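Local coordinates for protein sialidase B (Streptococcus pneumoniae TIGR4, PDB 4XJZ) that hydrolyses the glycosidic linkages that hold terminal sialic acids on oligosaccharides, glycoproteins and glycolipids, as a glycosyl hydrolase family 33 exo-sialidase, at residues Asn14-Ile19 against Leu150-Arg155; Gln202-Arg207 against Leu267-Arg272; Thr418-Met423 against Phe436-Pro441; Gln585-Leu590 against Lys601-Ile606. The protein carries 1 engineered substitution. All blocks are in the same frame, centred on the assembly; numbering follows the deposited sequence. Where two conformers were deposited one is given.

In the fold
Contact 1 (14-19 with 150-155) belongs to the N-terminal concanavalin-like domain, while contacts 3 and 4 are hairpins in the BNR repeat-like part of the sialidase propeller; the centres of contacts 1 and 3 stand about 59 Å apart, on opposite sides of the chain's centre. Contact 2 (202-207 with 267-272) is the most central, about 11 Å from that centre, and contains R207, a substrate-binding arginine by similarity. Its Y205 side chain lies about 10 Å from that of D232, the probable proton acceptor. Contact 4 also lies near the probable catalytic residues: the I606 side chain is about 11 Å from that of Y615, the probable nucleophile. No two contacts touch.

Contact 1: Asn14-Ile19 against Leu150-Arg155; sequences NKSIDI and LGAVNR. With PO4 (phosphate ion), chain B.
I17 and L150 pair as an antiparallel hydrogen-bonded bridge at the edge of a six-stranded sheet in the concanavalin-like N-terminal domain, where strand 17-18 is outermost and strand 147-150 its neighbour. I17 N donates to L150 O at 2.9 Å, and L150 N returns the bond to I17 O. The two CB atoms stand 4.2 Å apart on one face of the sheet, and Y10 of strand 5-13 touches both I17 and L150.

A second apolar contact lies two residues along. I19 holds CG1 between its backbone N and carbonyl carbon (chi1 58°), with the chain extended to CD1, which meets L150 CD2 at 3.8 Å. The two side chains cross at about a right angle, and the second branches, I19 CG2 and L150 CD1, approach less closely.

Past the bridge the partner chain turns away at G151, whose positive phi of 84° would press a CB against the preceding carbonyl oxygen. S16 CB meets A152 CB at 3.6 Å, while the hydroxyl of S16 is hydrogen-bonded to E159. A water accepts from K15 N and donates to G151 O, joining the two backbones where direct pairing has stopped.

Farther on, R155 is bent at chi3 and hydrogen-bonded through NE to the carbonyl of K60. Its guanidinium binds a phosphate, probably from the crystallisation liquor and also held by R79: R155 NH2 reaches O4, and NH1 donates to O1 at 2.7 Å, almost straight at 173°.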
# COMPACT_ATOMS: atom_id res chain seq x y z
N ASN A 14 -1.48 -14.17 31.82
CA ASN A 14 -1.76 -15.60 31.70
C ASN A 14 -2.61 -16.11 32.85
O ASN A 14 -2.41 -17.22 33.36
CB ASN A 14 -0.46 -16.39 31.56
CG ASN A 14 0.22 -16.14 30.24
OD1 ASN A 14 -0.41 -16.18 29.18
ND2 ASN A 14 1.52 -15.84 30.29
N LYS A 15 -3.57 -15.28 33.26
CA LYS A 15 -4.51 -15.62 34.30
C LYS A 15 -5.77 -14.79 34.08
O LYS A 15 -5.72 -13.56 34.14
CB LYS A 15 -3.92 -15.31 35.68
CG LYS A 15 -4.82 -15.67 36.84
CD LYS A 15 -4.07 -15.56 38.16
CE LYS A 15 -4.96 -15.86 39.34
NZ LYS A 15 -4.24 -15.61 40.62
N SER A 16 -6.88 -15.46 33.81
CA SER A 16 -8.11 -14.77 33.45
C SER A 16 -8.71 -14.03 34.65
O SER A 16 -8.43 -14.35 35.81
CB SER A 16 -9.14 -15.73 32.86
OG SER A 16 -9.74 -16.54 33.85
N ILE A 17 -9.53 -13.02 34.35
CA ILE A 17 -10.21 -12.26 35.39
C ILE A 17 -11.71 -12.44 35.23
O ILE A 17 -12.26 -12.24 34.14
CB ILE A 17 -9.84 -10.77 35.31
CG1 ILE A 17 -8.33 -10.59 35.48
CG2 ILE A 17 -10.59 -9.97 36.36
CD1 ILE A 17 -7.83 -9.18 35.23
N ASP A 18 -12.37 -12.85 36.31
CA ASP A 18 -13.80 -13.10 36.30
C ASP A 18 -14.58 -11.83 36.62
O ASP A 18 -14.42 -11.24 37.69
CB ASP A 18 -14.13 -14.21 37.31
CG ASP A 18 -15.58 -14.66 37.25
OD1 ASP A 18 -16.04 -15.29 38.22
OD2 ASP A 18 -16.26 -14.40 36.23
N ILE A 19 -15.42 -11.39 35.68
CA ILE A 19 -16.25 -10.22 35.88
C ILE A 19 -17.74 -10.57 35.76
O ILE A 19 -18.57 -9.70 35.51
CB ILE A 19 -15.88 -9.08 34.88
CG1 ILE A 19 -16.00 -9.56 33.43
CG2 ILE A 19 -14.47 -8.58 35.17
CD1 ILE A 19 -15.82 -8.45 32.41
N LEU A 150 -12.21 -11.81 31.30
CA LEU A 150 -11.17 -11.05 30.62
C LEU A 150 -9.90 -11.89 30.54
O LEU A 150 -9.48 -12.50 31.53
CB LEU A 150 -10.89 -9.73 31.35
CG LEU A 150 -12.10 -8.82 31.57
CD1 LEU A 150 -11.70 -7.57 32.33
CD2 LEU A 150 -12.72 -8.45 30.23
N GLY A 151 -9.31 -11.97 29.35
CA GLY A 151 -8.02 -12.62 29.19
C GLY A 151 -8.05 -14.13 29.02
O GLY A 151 -7.01 -14.78 29.11
N ALA A 152 -9.25 -14.68 28.78
CA ALA A 152 -9.44 -16.08 28.41
C ALA A 152 -10.91 -16.30 28.08
O ALA A 152 -11.72 -15.39 28.23
CB ALA A 152 -9.03 -17.01 29.55
N VAL A 153 -11.25 -17.50 27.63
CA VAL A 153 -12.64 -17.94 27.56
C VAL A 153 -12.73 -19.18 28.45
O VAL A 153 -11.92 -20.09 28.30
CB VAL A 153 -13.05 -18.34 26.13
CG1 VAL A 153 -14.48 -18.87 26.11
CG2 VAL A 153 -12.91 -17.15 25.17
N ASN A 154 -13.68 -19.19 29.38
CA ASN A 154 -13.89 -20.36 30.23
C ASN A 154 -14.73 -21.38 29.50
O ASN A 154 -15.93 -21.17 29.30
CB ASN A 154 -14.58 -19.93 31.53
CG ASN A 154 -14.75 -21.08 32.52
OD1 ASN A 154 -14.86 -22.24 32.13
ND2 ASN A 154 -14.79 -20.76 33.80
N ARG A 155 -14.11 -22.50 29.13
CA ARG A 155 -14.83 -23.61 28.52
C ARG A 155 -14.68 -24.85 29.39
O ARG A 155 -13.56 -25.29 29.66
CB ARG A 155 -14.32 -23.89 27.10
CG ARG A 155 -14.26 -22.65 26.20
CD ARG A 155 -13.54 -22.98 24.90
NE ARG A 155 -14.38 -23.74 23.98
CZ ARG A 155 -13.93 -24.35 22.88
NH1 ARG A 155 -12.64 -24.30 22.58
NH2 ARG A 155 -14.76 -25.02 22.10
P PO4 B . -12.80 -25.21 19.13
O1 PO4 B . -11.92 -25.62 20.29
O2 PO4 B . -12.40 -26.01 17.92
O3 PO4 B . -12.60 -23.72 18.87
O4 PO4 B . -14.24 -25.50 19.43
O HOH W 1 -4.73 -13.68 31.04

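Contact 2: Gln202-Arg207 against Leu267-Arg272; sequences QANYFR and LVYWPR
With CG swung opposite its own backbone N (chi1 -159°), N204 extends its amide toward V268, while Y205, with CG beside the backbone N (chi1 -51°), carries its hydroxyl to W270. N204 ND2 donates to V268 O at 3.1 Å, but the bond is bent, 142° at the hydrogen, and the donor sits well above the carbonyl plane instead of on a lone pair. The other end of the amide is fixed from outside, since N204 OD1 is hydrogen-bonded to S197.

The tyrosine bond is straighter. W270 N donates to Y205 OH at 2.8 Å, approaching near the plane of the ring at its edge. The same hydroxyl gives its own proton to a water 2.6 Å from Y205 OH, and that water donates on to W270 O, so the phenol and a bridging water together engage both backbone polar atoms of W270. The W270 CB lies 4.0 Å from Y205 CZ, and the two side chains cross at about a right angle; the indole runs on to meet H642 and F388 edge to face, its NE1 bonded to S279 O.

Van der Waals contact completes the join: L267 CD1 rests 3.6 Å from N204 CB, crossing it nearly perpendicularly. A second water accepts from both N204 N and V268 N, linking main chains that form no direct hydrogen bond.

The irregular segment 267-272 is thus tied to the approach of strand 205-207, which leads into R207, salt-bridged to E631. By similarity that arginine binds substrate, and the contact is probably part of the rim of the active site of the sialidase propeller.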
# COMPACT_ATOMS: atom_id res chain seq x y z
N GLN A 202 -11.83 7.27 -4.07
CA GLN A 202 -12.82 6.20 -4.08
C GLN A 202 -12.22 4.83 -4.33
O GLN A 202 -12.93 3.89 -4.68
CB GLN A 202 -13.98 6.50 -5.04
CG GLN A 202 -14.89 7.63 -4.52
CD GLN A 202 -15.65 7.25 -3.24
OE1 GLN A 202 -15.46 7.86 -2.18
NE2 GLN A 202 -16.54 6.27 -3.35
N ALA A 203 -10.91 4.70 -4.14
CA ALA A 203 -10.30 3.37 -4.13
C ALA A 203 -10.38 2.81 -2.72
O ALA A 203 -10.11 3.51 -1.75
CB ALA A 203 -8.86 3.45 -4.59
N ASN A 204 -10.72 1.53 -2.59
CA ASN A 204 -10.83 0.96 -1.27
C ASN A 204 -9.50 0.42 -0.74
O ASN A 204 -9.41 0.04 0.42
CB ASN A 204 -11.89 -0.14 -1.24
CG ASN A 204 -12.42 -0.42 0.17
OD1 ASN A 204 -12.42 0.44 1.05
ND2 ASN A 204 -12.87 -1.65 0.39
N TYR A 205 -8.48 0.40 -1.62
CA TYR A 205 -7.16 -0.17 -1.30
C TYR A 205 -6.06 0.76 -1.77
O TYR A 205 -6.24 1.49 -2.74
CB TYR A 205 -7.01 -1.56 -1.96
CG TYR A 205 -8.20 -2.41 -1.63
CD1 TYR A 205 -8.30 -3.04 -0.40
CD2 TYR A 205 -9.29 -2.48 -2.50
CE1 TYR A 205 -9.43 -3.76 -0.06
CE2 TYR A 205 -10.42 -3.21 -2.17
CZ TYR A 205 -10.48 -3.84 -0.95
OH TYR A 205 -11.59 -4.56 -0.59
N PHE A 206 -4.94 0.72 -1.06
CA PHE A 206 -3.78 1.54 -1.38
C PHE A 206 -2.52 0.71 -1.24
O PHE A 206 -2.43 -0.16 -0.36
CB PHE A 206 -3.72 2.78 -0.47
CG PHE A 206 -4.90 3.69 -0.66
CD1 PHE A 206 -4.93 4.59 -1.71
CD2 PHE A 206 -6.00 3.61 0.19
CE1 PHE A 206 -6.04 5.41 -1.92
CE2 PHE A 206 -7.11 4.41 -0.01
CZ PHE A 206 -7.13 5.32 -1.06
N ARG A 207 -1.56 0.96 -2.12
CA ARG A 207 -0.30 0.24 -2.12
C ARG A 207 0.78 1.16 -2.63
O ARG A 207 0.49 2.14 -3.33
CB ARG A 207 -0.35 -0.96 -3.07
CG ARG A 207 -1.28 -2.07 -2.66
CD ARG A 207 -0.66 -2.88 -1.57
NE ARG A 207 0.62 -3.50 -1.93
CZ ARG A 207 0.74 -4.64 -2.59
NH1 ARG A 207 -0.34 -5.27 -3.01
NH2 ARG A 207 1.95 -5.15 -2.87
N LEU A 267 -15.61 2.12 -5.15
CA LEU A 267 -15.17 1.66 -3.85
C LEU A 267 -15.82 0.31 -3.63
O LEU A 267 -17.03 0.23 -3.40
CB LEU A 267 -15.63 2.64 -2.77
CG LEU A 267 -15.03 2.52 -1.37
CD1 LEU A 267 -13.62 3.04 -1.39
CD2 LEU A 267 -15.85 3.34 -0.37
N VAL A 268 -15.02 -0.75 -3.74
CA VAL A 268 -15.57 -2.09 -3.72
C VAL A 268 -14.96 -2.89 -2.59
O VAL A 268 -13.76 -2.83 -2.34
CB VAL A 268 -15.29 -2.81 -5.06
CG1 VAL A 268 -15.93 -4.20 -5.07
CG2 VAL A 268 -15.81 -1.99 -6.24
N TYR A 269 -15.79 -3.66 -1.89
CA TYR A 269 -15.29 -4.58 -0.88
C TYR A 269 -14.89 -5.87 -1.58
O TYR A 269 -15.74 -6.71 -1.88
CB TYR A 269 -16.35 -4.78 0.20
CG TYR A 269 -16.69 -3.49 0.91
CD1 TYR A 269 -16.33 -3.28 2.24
CD2 TYR A 269 -17.32 -2.45 0.24
CE1 TYR A 269 -16.63 -2.09 2.88
CE2 TYR A 269 -17.61 -1.26 0.87
CZ TYR A 269 -17.26 -1.09 2.18
OH TYR A 269 -17.56 0.10 2.80
N TRP A 270 -13.60 -6.02 -1.86
CA TRP A 270 -13.13 -7.14 -2.66
C TRP A 270 -13.18 -8.41 -1.83
O TRP A 270 -12.81 -8.40 -0.66
CB TRP A 270 -11.70 -6.87 -3.18
CG TRP A 270 -11.47 -7.42 -4.56
CD1 TRP A 270 -10.72 -8.52 -4.90
CD2 TRP A 270 -12.02 -6.92 -5.77
NE1 TRP A 270 -10.76 -8.70 -6.26
CE2 TRP A 270 -11.55 -7.73 -6.82
CE3 TRP A 270 -12.83 -5.81 -6.08
CZ2 TRP A 270 -11.89 -7.50 -8.16
CZ3 TRP A 270 -13.17 -5.58 -7.40
CH2 TRP A 270 -12.71 -6.42 -8.42
N PRO A 271 -13.68 -9.51 -2.41
CA PRO A 271 -13.84 -10.71 -1.60
C PRO A 271 -12.52 -11.30 -1.12
O PRO A 271 -11.52 -11.29 -1.85
CB PRO A 271 -14.54 -11.68 -2.55
CG PRO A 271 -14.24 -11.20 -3.91
CD PRO A 271 -14.14 -9.69 -3.79
N ARG A 272 -12.53 -11.82 0.11
CA ARG A 272 -11.33 -12.35 0.76
C ARG A 272 -11.40 -13.87 0.91
O ARG A 272 -10.49 -14.50 1.43
CB ARG A 272 -11.10 -11.67 2.11
CG ARG A 272 -11.13 -10.12 2.07
CD ARG A 272 -10.50 -9.48 3.33
NE ARG A 272 -9.09 -9.78 3.31
CZ ARG A 272 -8.51 -10.76 4.01
NH1 ARG A 272 -9.20 -11.45 4.90
NH2 ARG A 272 -7.21 -10.99 3.85
O HOH W 2 -12.22 -0.09 -4.62
O HOH W 3 -11.63 -6.57 0.99

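Contact 3: Thr418-Met423 against Phe436-Pro441; sequences TNYIAM and FKLLPP
M423 and K437 form the hydrogen-bonded pair of a short antiparallel hairpin, with M423 N donating to K437 O at 2.8 Å and K437 N answering to M423 O. A third backbone bond, L439 N to I421 O at 2.9 Å, follows the non-hydrogen-bonded pair A422-L438, whose CA atoms are 4.3 Å apart. Strand 437-438 thereby becomes an outer strand of an eight-stranded mixed sheet in the BNR repeat-like region.

Close packing marks the face of A422 and L438. F436 places CG between its backbone N and carbonyl carbon (chi1 71°), which brings CD1 to 3.5 Å from A422 CB; beyond the hairpin its ring meets Y370 at nearly parallel planes and F287 edge to face. L438 CD2 reaches the Y420 CB at 3.9 Å, and L333 of strand 331-337 touches both of these residues.

On the opposite face M423 is equally buried, with L439 CD2 against its CB at 3.9 Å, and the looser part is confined to the outer chain of K437. This partly exposed lysine runs beside the extended methionine in the same direction, its side chain closest at a single pair, K437 CE to M423 SD, 3.8 Å apart, and carries its NZ onward to the carbonyl of G485.

Where the strands diverge, a water accepts from I421 N and donates to L439 O, extending the backbone ladder by one mediated step. The chemistry implies an edge strand held by main-chain bonds, with aromatic and aliphatic packing on one face and a thioether-lysine pair, backed by L439, on the other, whose charge is directed to a carbonyl beyond the hairpin.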
# COMPACT_ATOMS: atom_id res chain seq x y z
N THR A 418 1.98 -4.17 -23.66
CA THR A 418 3.23 -4.29 -22.90
C THR A 418 3.28 -3.14 -21.90
O THR A 418 2.37 -2.32 -21.87
CB THR A 418 4.47 -4.24 -23.83
OG1 THR A 418 5.64 -4.64 -23.11
CG2 THR A 418 4.66 -2.85 -24.43
N ASN A 419 4.33 -3.09 -21.08
CA ASN A 419 4.45 -2.05 -20.06
C ASN A 419 5.22 -0.86 -20.58
O ASN A 419 6.15 -1.02 -21.38
CB ASN A 419 5.13 -2.59 -18.80
CG ASN A 419 6.49 -3.20 -19.10
OD1 ASN A 419 6.59 -4.23 -19.77
ND2 ASN A 419 7.54 -2.56 -18.61
N TYR A 420 4.84 0.33 -20.11
CA TYR A 420 5.50 1.59 -20.47
C TYR A 420 5.87 2.35 -19.20
O TYR A 420 5.44 1.99 -18.12
CB TYR A 420 4.57 2.46 -21.31
CG TYR A 420 4.06 1.78 -22.56
CD1 TYR A 420 4.66 2.01 -23.80
CD2 TYR A 420 2.96 0.92 -22.51
CE1 TYR A 420 4.19 1.38 -24.95
CE2 TYR A 420 2.49 0.28 -23.65
CZ TYR A 420 3.11 0.52 -24.86
OH TYR A 420 2.65 -0.11 -26.00
N ILE A 421 6.66 3.40 -19.34
CA ILE A 421 6.84 4.33 -18.22
C ILE A 421 6.32 5.68 -18.69
O ILE A 421 6.57 6.08 -19.82
CB ILE A 421 8.32 4.47 -17.78
CG1 ILE A 421 8.85 3.16 -17.21
CG2 ILE A 421 8.46 5.53 -16.68
CD1 ILE A 421 10.33 3.21 -16.85
N ALA A 422 5.57 6.35 -17.82
CA ALA A 422 5.08 7.70 -18.11
C ALA A 422 5.61 8.70 -17.10
O ALA A 422 5.98 8.35 -15.97
CB ALA A 422 3.58 7.72 -18.10
N MET A 423 5.59 9.96 -17.51
CA MET A 423 6.00 11.08 -16.66
C MET A 423 4.92 12.14 -16.64
O MET A 423 4.30 12.41 -17.67
CB MET A 423 7.30 11.67 -17.22
CG MET A 423 7.69 13.02 -16.67
SD MET A 423 9.16 13.56 -17.58
CE MET A 423 8.93 15.33 -17.53
N PHE A 436 0.07 13.15 -18.66
CA PHE A 436 1.33 12.38 -18.74
C PHE A 436 1.87 12.24 -20.17
O PHE A 436 1.11 12.31 -21.15
CB PHE A 436 1.20 11.01 -18.04
CG PHE A 436 0.34 10.01 -18.78
CD1 PHE A 436 0.87 9.21 -19.78
CD2 PHE A 436 -1.00 9.85 -18.45
CE1 PHE A 436 0.08 8.31 -20.47
CE2 PHE A 436 -1.80 8.94 -19.12
CZ PHE A 436 -1.25 8.17 -20.14
N LYS A 437 3.19 12.06 -20.28
CA LYS A 437 3.80 11.71 -21.56
C LYS A 437 4.54 10.39 -21.36
O LYS A 437 5.11 10.15 -20.30
CB LYS A 437 4.79 12.78 -22.03
CG LYS A 437 6.14 12.76 -21.31
CD LYS A 437 7.22 13.54 -22.06
CE LYS A 437 8.57 13.39 -21.37
NZ LYS A 437 9.48 14.54 -21.66
N LEU A 438 4.52 9.54 -22.39
CA LEU A 438 5.31 8.32 -22.34
C LEU A 438 6.79 8.64 -22.52
O LEU A 438 7.17 9.51 -23.30
CB LEU A 438 4.85 7.37 -23.44
CG LEU A 438 3.43 6.82 -23.33
CD1 LEU A 438 3.11 5.90 -24.51
CD2 LEU A 438 3.21 6.09 -22.01
N LEU A 439 7.64 7.93 -21.77
CA LEU A 439 9.08 7.97 -22.00
C LEU A 439 9.40 7.06 -23.18
O LEU A 439 8.67 6.10 -23.43
CB LEU A 439 9.86 7.52 -20.76
CG LEU A 439 9.82 8.37 -19.49
CD1 LEU A 439 11.10 8.17 -18.69
CD2 LEU A 439 9.60 9.83 -19.81
N PRO A 440 10.50 7.35 -23.90
CA PRO A 440 10.91 6.50 -25.02
C PRO A 440 11.49 5.18 -24.52
O PRO A 440 11.77 5.06 -23.33
CB PRO A 440 12.02 7.33 -25.68
CG PRO A 440 12.61 8.10 -24.57
CD PRO A 440 11.44 8.46 -23.68
N PRO A 441 11.65 4.20 -25.42
CA PRO A 441 12.33 2.97 -25.01
C PRO A 441 13.83 3.22 -24.84
O PRO A 441 14.38 4.05 -25.57
CB PRO A 441 12.08 2.02 -26.18
CG PRO A 441 11.87 2.93 -27.36
CD PRO A 441 11.19 4.14 -26.82
O HOH W 4 7.88 3.58 -22.08

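Contact 4: Gln585-Leu590 against Lys601-Ile606; sequences QLVVGL and KYHYGI. Engineered in segment 601-606: G605 (natural residue Asp).
Strands 585-590 and 601-605 run antiparallel, their axes 4.7 Å apart at an angle of 165°, and the ladder is interrupted by a classic beta bulge where K601 and Y602 both face V588. V588 O accepts from K601 N at 2.9 Å and from Y602 N at 3.2 Å, so one carbonyl serves two consecutive amides; L586 and Y604 exchange the regular pair of bonds.

On the face of Q585 and H603, H603 ND1 donates to OE1 of the extended Q585 at 2.8 Å, nearly straight at 172° and in the ring plane, but tilted from the glutamine's carbonyl plane; the amide and ring planes are 73° apart. A second donor, N576 ND2, also reaches this oxygen. V587, with CG1 opposite its backbone N, lays that methyl over one face of the H603 ring, 3.9 Å from its centroid, a CH-pi contact. G605, beside Q585 in the register, is an engineered residue replacing Asp.

The other face packs mainly through carbon atoms: V588 CB meets Y602 CB at 4.0 Å, near the plane of the tyrosine ring at its edge. L586 CD2 and I606 CD1 cross at about a right angle, 4.2 Å apart. L657 of the C-terminal helix touches L586, V588 and Y604, whose OH is hydrogen-bonded to K100 N.

Near the bulge, L590 CD1 touches K601 CD, while D565 OD2 takes a salt bridge from K601 NZ and is hydrogen-bonded to Y602 OH. The imidazole bond implies that H603 ND1 carries a proton, and an acceptor shared with N576 probably fixes the rotation of both imidazole and amide.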
# COMPACT_ATOMS: atom_id res chain seq x y z
N GLN A 585 11.80 -2.19 10.42
CA GLN A 585 12.83 -1.41 11.10
C GLN A 585 13.28 -0.21 10.30
O GLN A 585 13.22 -0.18 9.07
CB GLN A 585 14.06 -2.28 11.39
CG GLN A 585 13.83 -3.44 12.35
CD GLN A 585 15.12 -4.15 12.70
OE1 GLN A 585 16.14 -3.99 12.01
NE2 GLN A 585 15.09 -4.95 13.76
N LEU A 586 13.71 0.82 11.03
CA LEU A 586 14.59 1.82 10.48
C LEU A 586 15.99 1.46 10.96
O LEU A 586 16.18 1.14 12.14
CB LEU A 586 14.22 3.21 11.00
CG LEU A 586 12.85 3.74 10.59
CD1 LEU A 586 12.72 5.23 10.92
CD2 LEU A 586 12.60 3.52 9.13
N VAL A 587 16.96 1.48 10.06
CA VAL A 587 18.34 1.12 10.40
C VAL A 587 19.22 2.32 10.08
O VAL A 587 19.23 2.81 8.95
CB VAL A 587 18.81 -0.13 9.62
CG1 VAL A 587 20.19 -0.57 10.10
CG2 VAL A 587 17.82 -1.26 9.80
N VAL A 588 19.92 2.82 11.09
CA VAL A 588 20.77 3.99 10.92
C VAL A 588 22.20 3.53 10.72
O VAL A 588 22.76 2.83 11.56
CB VAL A 588 20.70 4.90 12.14
CG1 VAL A 588 21.55 6.15 11.92
CG2 VAL A 588 19.27 5.30 12.44
N GLY A 589 22.78 3.92 9.59
CA GLY A 589 24.17 3.60 9.32
C GLY A 589 25.04 4.85 9.31
O GLY A 589 24.63 5.91 8.84
N LEU A 590 26.26 4.71 9.83
CA LEU A 590 27.22 5.82 9.83
C LEU A 590 28.29 5.59 8.78
O LEU A 590 28.87 4.50 8.68
CB LEU A 590 27.82 6.00 11.22
CG LEU A 590 26.80 6.16 12.34
CD1 LEU A 590 27.47 6.38 13.69
CD2 LEU A 590 25.82 7.30 12.04
N LYS A 601 24.65 0.87 12.68
CA LYS A 601 24.87 0.94 14.12
C LYS A 601 23.59 0.87 14.97
O LYS A 601 23.62 0.33 16.07
CB LYS A 601 25.63 2.22 14.43
CG LYS A 601 26.16 2.32 15.85
CD LYS A 601 26.97 3.59 16.03
CE LYS A 601 27.43 3.76 17.46
NZ LYS A 601 28.18 5.04 17.62
N TYR A 602 22.49 1.42 14.47
CA TYR A 602 21.24 1.45 15.23
C TYR A 602 20.10 0.79 14.47
O TYR A 602 19.95 1.01 13.27
CB TYR A 602 20.85 2.89 15.56
CG TYR A 602 21.87 3.66 16.36
CD1 TYR A 602 22.01 3.45 17.73
CD2 TYR A 602 22.70 4.60 15.76
CE1 TYR A 602 22.93 4.15 18.47
CE2 TYR A 602 23.63 5.31 16.50
CZ TYR A 602 23.74 5.08 17.85
OH TYR A 602 24.66 5.78 18.58
N HIS A 603 19.32 -0.02 15.18
CA HIS A 603 18.12 -0.65 14.63
C HIS A 603 16.91 -0.24 15.46
O HIS A 603 16.88 -0.50 16.67
CB HIS A 603 18.24 -2.18 14.68
CG HIS A 603 19.23 -2.74 13.71
ND1 HIS A 603 18.87 -3.51 12.63
CD2 HIS A 603 20.58 -2.65 13.67
CE1 HIS A 603 19.95 -3.87 11.96
NE2 HIS A 603 21.00 -3.36 12.57
N TYR A 604 15.94 0.42 14.84
CA TYR A 604 14.70 0.77 15.52
C TYR A 604 13.54 -0.07 15.00
O TYR A 604 13.23 -0.07 13.82
CB TYR A 604 14.37 2.25 15.33
CG TYR A 604 12.97 2.60 15.82
CD1 TYR A 604 12.71 2.73 17.17
CD2 TYR A 604 11.92 2.78 14.92
CE1 TYR A 604 11.43 3.03 17.62
CE2 TYR A 604 10.65 3.08 15.36
CZ TYR A 604 10.41 3.21 16.71
OH TYR A 604 9.15 3.50 17.15
N GLY A 605 12.89 -0.76 15.93
CA GLY A 605 11.77 -1.62 15.63
C GLY A 605 10.48 -0.79 15.53
O GLY A 605 10.03 -0.19 16.51
N ILE A 606 9.92 -0.71 14.35
CA ILE A 606 8.73 0.13 14.09
C ILE A 606 7.50 -0.43 14.81
O ILE A 606 6.67 0.30 15.34
CB ILE A 606 8.45 0.26 12.57
CG1 ILE A 606 9.58 1.04 11.88
CG2 ILE A 606 7.09 0.92 12.32
CD1 ILE A 606 9.52 0.98 10.36